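Local coordinates for protein RTX-adhesin (Marinomonas primoryensis, PDB 5IRB) that is part of a giant adhesin that binds its Antarctic bacterium to diatoms and ice, here as a calcium-binding string of beta-sandwich domains, at residues Ser109-Ser121 with Thr133-Ser145. Numbering follows the deposited sequence.
Sequences SSRATIRVNSITS and TITVSGRVGLDAS. With CA (calcium ion), chain F.
N117, just past strand 112-116, grips S137 twice: its backbone N bonds S137 O, and its amide ND2 reaches S137 OG at 2.7 Å, with the hydroxyl oxygen only 2° out of the amide plane. A water accepts from N117 ND2 and donates to G138 O, further tying down this amide. Next, R115 and R139 exchange backbone bonds, and their side chains lie on the same face of the sheet. The R115 guanidinium spreads flat over R139 CB, 3.8 Å from its plane, so aliphatic carbon rather than the second charged head meets it; R115 NH2 also touches R139 CD at 3.5 Å. Beyond them, T113 pairs with G141 and turns CG2 to L142 CD1, a methyl that also sits 3.7 Å from the R111 guanidinium plane, over its centre. The type II' turn G141-A144 closes this end: G141 O takes T113 N and A144 N from opposite faces, while D143 accepts R111 N on OD2 and returns its own N to R111 O. On the other face, I114 meets V140 and V116 meets V136; I114 and V116 also touch W169 and strand 183-191, V140 touches V188, and V136 touches V173. Past N117 the chain leaves strand 133-142, and a water bridges T120 N to T135 O. T120 packs CG2 on I134 CG2 at 3.7 Å. Its OG1, between backbone N and carbonyl carbon (chi1 80°), donates in plane to a lone pair of I119 O and binds calcium at 2.4 Å, alongside D122, E129, V124 O and two waters. The same side chain thus links strand 133-142 to a calcium site.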
loop_
_atom_site.group_PDB
_atom_site.type_symbol
_atom_site.label_atom_id
_atom_site.label_comp_id
_atom_site.label_asym_id
_atom_site.label_seq_id
_atom_site.Cartn_x
_atom_site.Cartn_y
_atom_site.Cartn_z
ATOM N N SER A 109 -21.150 4.659 -6.333
ATOM C CA SER A 109 -19.824 4.182 -5.958
ATOM C C SER A 109 -18.926 5.293 -5.430
ATOM O O SER A 109 -19.284 6.470 -5.456
ATOM C CB SER A 109 -19.139 3.488 -7.140
ATOM O OG SER A 109 -18.984 4.382 -8.223
ATOM N N SER A 110 -17.757 4.893 -4.933
ATOM C CA SER A 110 -16.775 5.820 -4.393
ATOM C C SER A 110 -15.405 5.287 -4.785
ATOM O O SER A 110 -15.282 4.137 -5.203
ATOM C CB SER A 110 -16.895 5.979 -2.878
ATOM O OG SER A 110 -17.973 6.847 -2.551
ATOM N N ARG A 111 -14.388 6.129 -4.695
ATOM C CA ARG A 111 -13.054 5.714 -5.130
ATOM C C ARG A 111 -12.109 5.755 -3.957
ATOM O O ARG A 111 -12.097 6.713 -3.178
ATOM C CB ARG A 111 -12.524 6.608 -6.243
ATOM C CG ARG A 111 -13.371 6.585 -7.510
ATOM C CD ARG A 111 -13.099 7.827 -8.363
ATOM N NE ARG A 111 -11.777 7.678 -8.958
ATOM C CZ ARG A 111 -10.915 8.665 -9.191
ATOM N NH1 ARG A 111 -11.229 9.933 -8.911
ATOM N NH2 ARG A 111 -9.736 8.374 -9.733
ATOM N N ALA A 112 -11.304 4.706 -3.848
ATOM C CA ALA A 112 -10.324 4.591 -2.777
ATOM C C ALA A 112 -8.964 4.288 -3.389
ATOM O O ALA A 112 -8.853 3.458 -4.296
ATOM C CB ALA A 112 -10.711 3.503 -1.812
ATOM N N THR A 113 -7.933 4.966 -2.899
ATOM C CA THR A 113 -6.586 4.686 -3.369
ATOM C C THR A 113 -5.730 4.189 -2.200
ATOM O O THR A 113 -6.058 4.414 -1.038
ATOM C CB THR A 113 -5.916 5.914 -4.000
ATOM O OG1 THR A 113 -5.808 6.967 -3.033
ATOM C CG2 THR A 113 -6.698 6.407 -5.242
ATOM N N ILE A 114 -4.582 3.588 -2.527
ATOM C CA ILE A 114 -3.619 3.151 -1.503
ATOM C C ILE A 114 -2.225 3.193 -2.132
ATOM O O ILE A 114 -2.058 2.891 -3.312
ATOM C CB ILE A 114 -3.961 1.743 -0.948
ATOM C CG1 ILE A 114 -2.987 1.324 0.164
ATOM C CG2 ILE A 114 -4.034 0.726 -2.071
ATOM C CD1 ILE A 114 -3.483 0.155 1.008
ATOM N N ARG A 115 -1.253 3.678 -1.368
ATOM C CA ARG A 115 0.145 3.530 -1.770
ATOM C C ARG A 115 0.934 2.829 -0.646
ATOM O O ARG A 115 0.571 2.898 0.539
ATOM C CB ARG A 115 0.771 4.892 -2.111
ATOM C CG ARG A 115 0.905 5.823 -0.916
ATOM C CD ARG A 115 1.314 7.238 -1.304
ATOM N NE ARG A 115 1.960 7.943 -0.192
ATOM C CZ ARG A 115 1.514 9.072 0.370
ATOM N NH1 ARG A 115 2.194 9.620 1.374
ATOM N NH2 ARG A 115 0.405 9.661 -0.069
ATOM N N VAL A 116 2.014 2.163 -1.042
ATOM C CA VAL A 116 2.923 1.482 -0.128
ATOM C C VAL A 116 4.331 2.061 -0.275
ATOM O O VAL A 116 4.851 2.177 -1.388
ATOM C CB VAL A 116 2.955 -0.031 -0.381
ATOM C CG1 VAL A 116 3.906 -0.728 0.602
ATOM C CG2 VAL A 116 1.556 -0.609 -0.256
ATOM N N ASN A 117 4.895 2.474 0.859
ATOM C CA ASN A 117 6.239 3.018 0.937
ATOM C C ASN A 117 7.305 1.959 0.617
ATOM O O ASN A 117 7.006 0.770 0.502
ATOM C CB ASN A 117 6.494 3.590 2.344
ATOM C CG ASN A 117 5.533 4.713 2.710
ATOM O OD1 ASN A 117 5.269 5.612 1.914
ATOM N ND2 ASN A 117 5.010 4.665 3.929
ATOM N N SER A 118 8.556 2.380 0.537
ATOM C CA SER A 118 9.622 1.408 0.301
ATOM C C SER A 118 9.732 0.385 1.449
ATOM O O SER A 118 9.409 0.675 2.614
ATOM C CB SER A 118 10.946 2.153 0.060
ATOM O OG SER A 118 11.409 2.740 1.265
ATOM N N ILE A 119 10.081 -0.850 1.069
ATOM C CA ILE A 119 10.384 -1.963 1.986
ATOM C C ILE A 119 11.788 -1.797 2.587
ATOM O O ILE A 119 12.772 -2.117 1.943
ATOM C CB ILE A 119 10.252 -3.328 1.269
ATOM C CG1 ILE A 119 8.879 -3.459 0.585
ATOM C CG2 ILE A 119 10.473 -4.491 2.245
ATOM C CD1 ILE A 119 7.644 -3.215 1.496
ATOM N N THR A 120 11.858 -1.215 3.780
ATOM C CA THR A 120 13.075 -0.709 4.399
ATOM C C THR A 120 13.582 0.477 3.585
ATOM O O THR A 120 13.027 0.812 2.541
ATOM C CB THR A 120 14.233 -1.765 4.549
ATOM O OG1 THR A 120 14.906 -1.882 3.295
ATOM C CG2 THR A 120 13.711 -3.129 4.990
ATOM N N SER A 121 14.639 1.109 4.082
ATOM C CA SER A 121 15.128 2.372 3.557
ATOM C C SER A 121 15.449 2.411 2.064
ATOM O O SER A 121 15.215 3.417 1.413
ATOM C CB SER A 121 16.423 2.744 4.300
ATOM O OG SER A 121 16.276 3.995 4.939
ATOM N N THR A 133 11.877 -8.084 12.138
ATOM C CA THR A 133 10.574 -7.526 11.806
ATOM C C THR A 133 10.782 -6.293 10.938
ATOM O O THR A 133 11.526 -5.395 11.313
ATOM C CB THR A 133 9.792 -7.180 13.068
ATOM O OG1 THR A 133 9.496 -8.387 13.771
ATOM C CG2 THR A 133 8.462 -6.449 12.700
ATOM N N ILE A 134 10.108 -6.233 9.795
ATOM C CA ILE A 134 10.185 -5.068 8.925
ATOM C C ILE A 134 8.810 -4.367 8.835
ATOM O O ILE A 134 7.796 -5.020 8.610
ATOM C CB ILE A 134 10.639 -5.459 7.516
ATOM C CG1 ILE A 134 12.071 -6.006 7.531
ATOM C CG2 ILE A 134 10.565 -4.291 6.572
ATOM C CD1 ILE A 134 12.409 -6.733 6.247
ATOM N N THR A 135 8.799 -3.052 9.040
ATOM C CA THR A 135 7.585 -2.246 8.924
ATOM C C THR A 135 7.143 -2.056 7.476
ATOM O O THR A 135 7.908 -1.552 6.637
ATOM C CB THR A 135 7.767 -0.837 9.506
ATOM O OG1 THR A 135 8.119 -0.915 10.886
ATOM C CG2 THR A 135 6.443 -0.028 9.355
ATOM N N VAL A 136 5.909 -2.446 7.175
ATOM C CA VAL A 136 5.334 -2.108 5.885
ATOM C C VAL A 136 4.316 -1.016 6.130
ATOM O O VAL A 136 3.417 -1.174 6.957
ATOM C CB VAL A 136 4.673 -3.321 5.208
ATOM C CG1 VAL A 136 4.065 -2.912 3.865
ATOM C CG2 VAL A 136 5.711 -4.428 4.998
ATOM N N SER A 137 4.459 0.104 5.428
ATOM C CA SER A 137 3.611 1.260 5.698
ATOM C C SER A 137 3.204 1.948 4.401
ATOM O O SER A 137 3.732 1.660 3.323
ATOM C CB SER A 137 4.322 2.243 6.644
ATOM O OG SER A 137 5.419 2.900 5.993
ATOM N N GLY A 138 2.261 2.869 4.515
ATOM C CA GLY A 138 1.736 3.547 3.350
ATOM C C GLY A 138 0.683 4.533 3.779
ATOM O O GLY A 138 0.601 4.884 4.955
ATOM N N ARG A 139 -0.110 5.001 2.816
ATOM C CA ARG A 139 -1.205 5.905 3.120
ATOM C C ARG A 139 -2.382 5.491 2.244
ATOM O O ARG A 139 -2.197 4.767 1.280
ATOM C CB ARG A 139 -0.778 7.357 2.880
ATOM C CG ARG A 139 -1.671 8.407 3.558
ATOM C CD ARG A 139 -1.410 9.782 2.963
ATOM N NE ARG A 139 -2.269 10.837 3.511
ATOM C CZ ARG A 139 -3.550 11.032 3.174
ATOM N NH1 ARG A 139 -4.142 10.213 2.309
ATOM N NH2 ARG A 139 -4.254 12.041 3.715
ATOM N N VAL A 140 -3.589 5.934 2.573
ATOM C CA VAL A 140 -4.735 5.713 1.681
ATOM C C VAL A 140 -5.250 7.077 1.220
ATOM O O VAL A 140 -4.925 8.108 1.823
ATOM C CB VAL A 140 -5.853 4.887 2.352
ATOM C CG1 VAL A 140 -5.357 3.482 2.695
ATOM C CG2 VAL A 140 -6.349 5.568 3.600
ATOM N N GLY A 141 -5.970 7.122 0.102
ATOM C CA GLY A 141 -6.438 8.409 -0.385
ATOM C C GLY A 141 -7.858 8.399 -0.919
ATOM O O GLY A 141 -8.546 7.379 -0.861
ATOM N N LEU A 142 -8.240 9.521 -1.523
ATOM C CA LEU A 142 -9.586 9.776 -2.023
ATOM C C LEU A 142 -10.623 9.477 -0.936
ATOM O O LEU A 142 -10.559 10.079 0.135
ATOM C CB LEU A 142 -9.854 8.965 -3.291
ATOM C CG LEU A 142 -8.932 9.372 -4.456
ATOM C CD1 LEU A 142 -9.387 8.749 -5.765
ATOM C CD2 LEU A 142 -8.775 10.906 -4.607
ATOM N N ASP A 143 -11.576 8.588 -1.215
ATOM C CA ASP A 143 -12.670 8.303 -0.280
ATOM C C ASP A 143 -12.370 7.261 0.792
ATOM O O ASP A 143 -13.221 6.991 1.623
ATOM C CB ASP A 143 -13.935 7.895 -1.049
ATOM C CG ASP A 143 -14.520 9.038 -1.880
ATOM O OD1 ASP A 143 -14.461 10.216 -1.431
ATOM O OD2 ASP A 143 -14.955 8.761 -3.028
ATOM N N ALA A 144 -11.173 6.668 0.769
ATOM C CA ALA A 144 -10.722 5.784 1.847
ATOM C C ALA A 144 -10.666 6.553 3.172
ATOM O O ALA A 144 -10.474 7.763 3.175
ATOM C CB ALA A 144 -9.337 5.183 1.504
ATOM N N SER A 145 -10.875 5.875 4.297
ATOM C CA SER A 145 -11.073 6.588 5.555
ATOM C C SER A 145 -10.340 5.940 6.701
ATOM O O SER A 145 -10.154 4.736 6.699
ATOM C CB SER A 145 -12.564 6.635 5.910
ATOM O OG SER A 145 -13.339 6.887 4.753
HETATM CA CA CA F . 17.219 -2.588 3.114
HETATM O O HOH W 1 2.875 5.753 6.111
HETATM O O HOH W 2 6.628 -0.016 3.402
HETATM O O HOH W 3 10.293 -0.562 6.142
HETATM O O HOH W 4 17.674 -0.996 4.195
HETATM O O HOH W 5 19.599 -2.953 2.326
#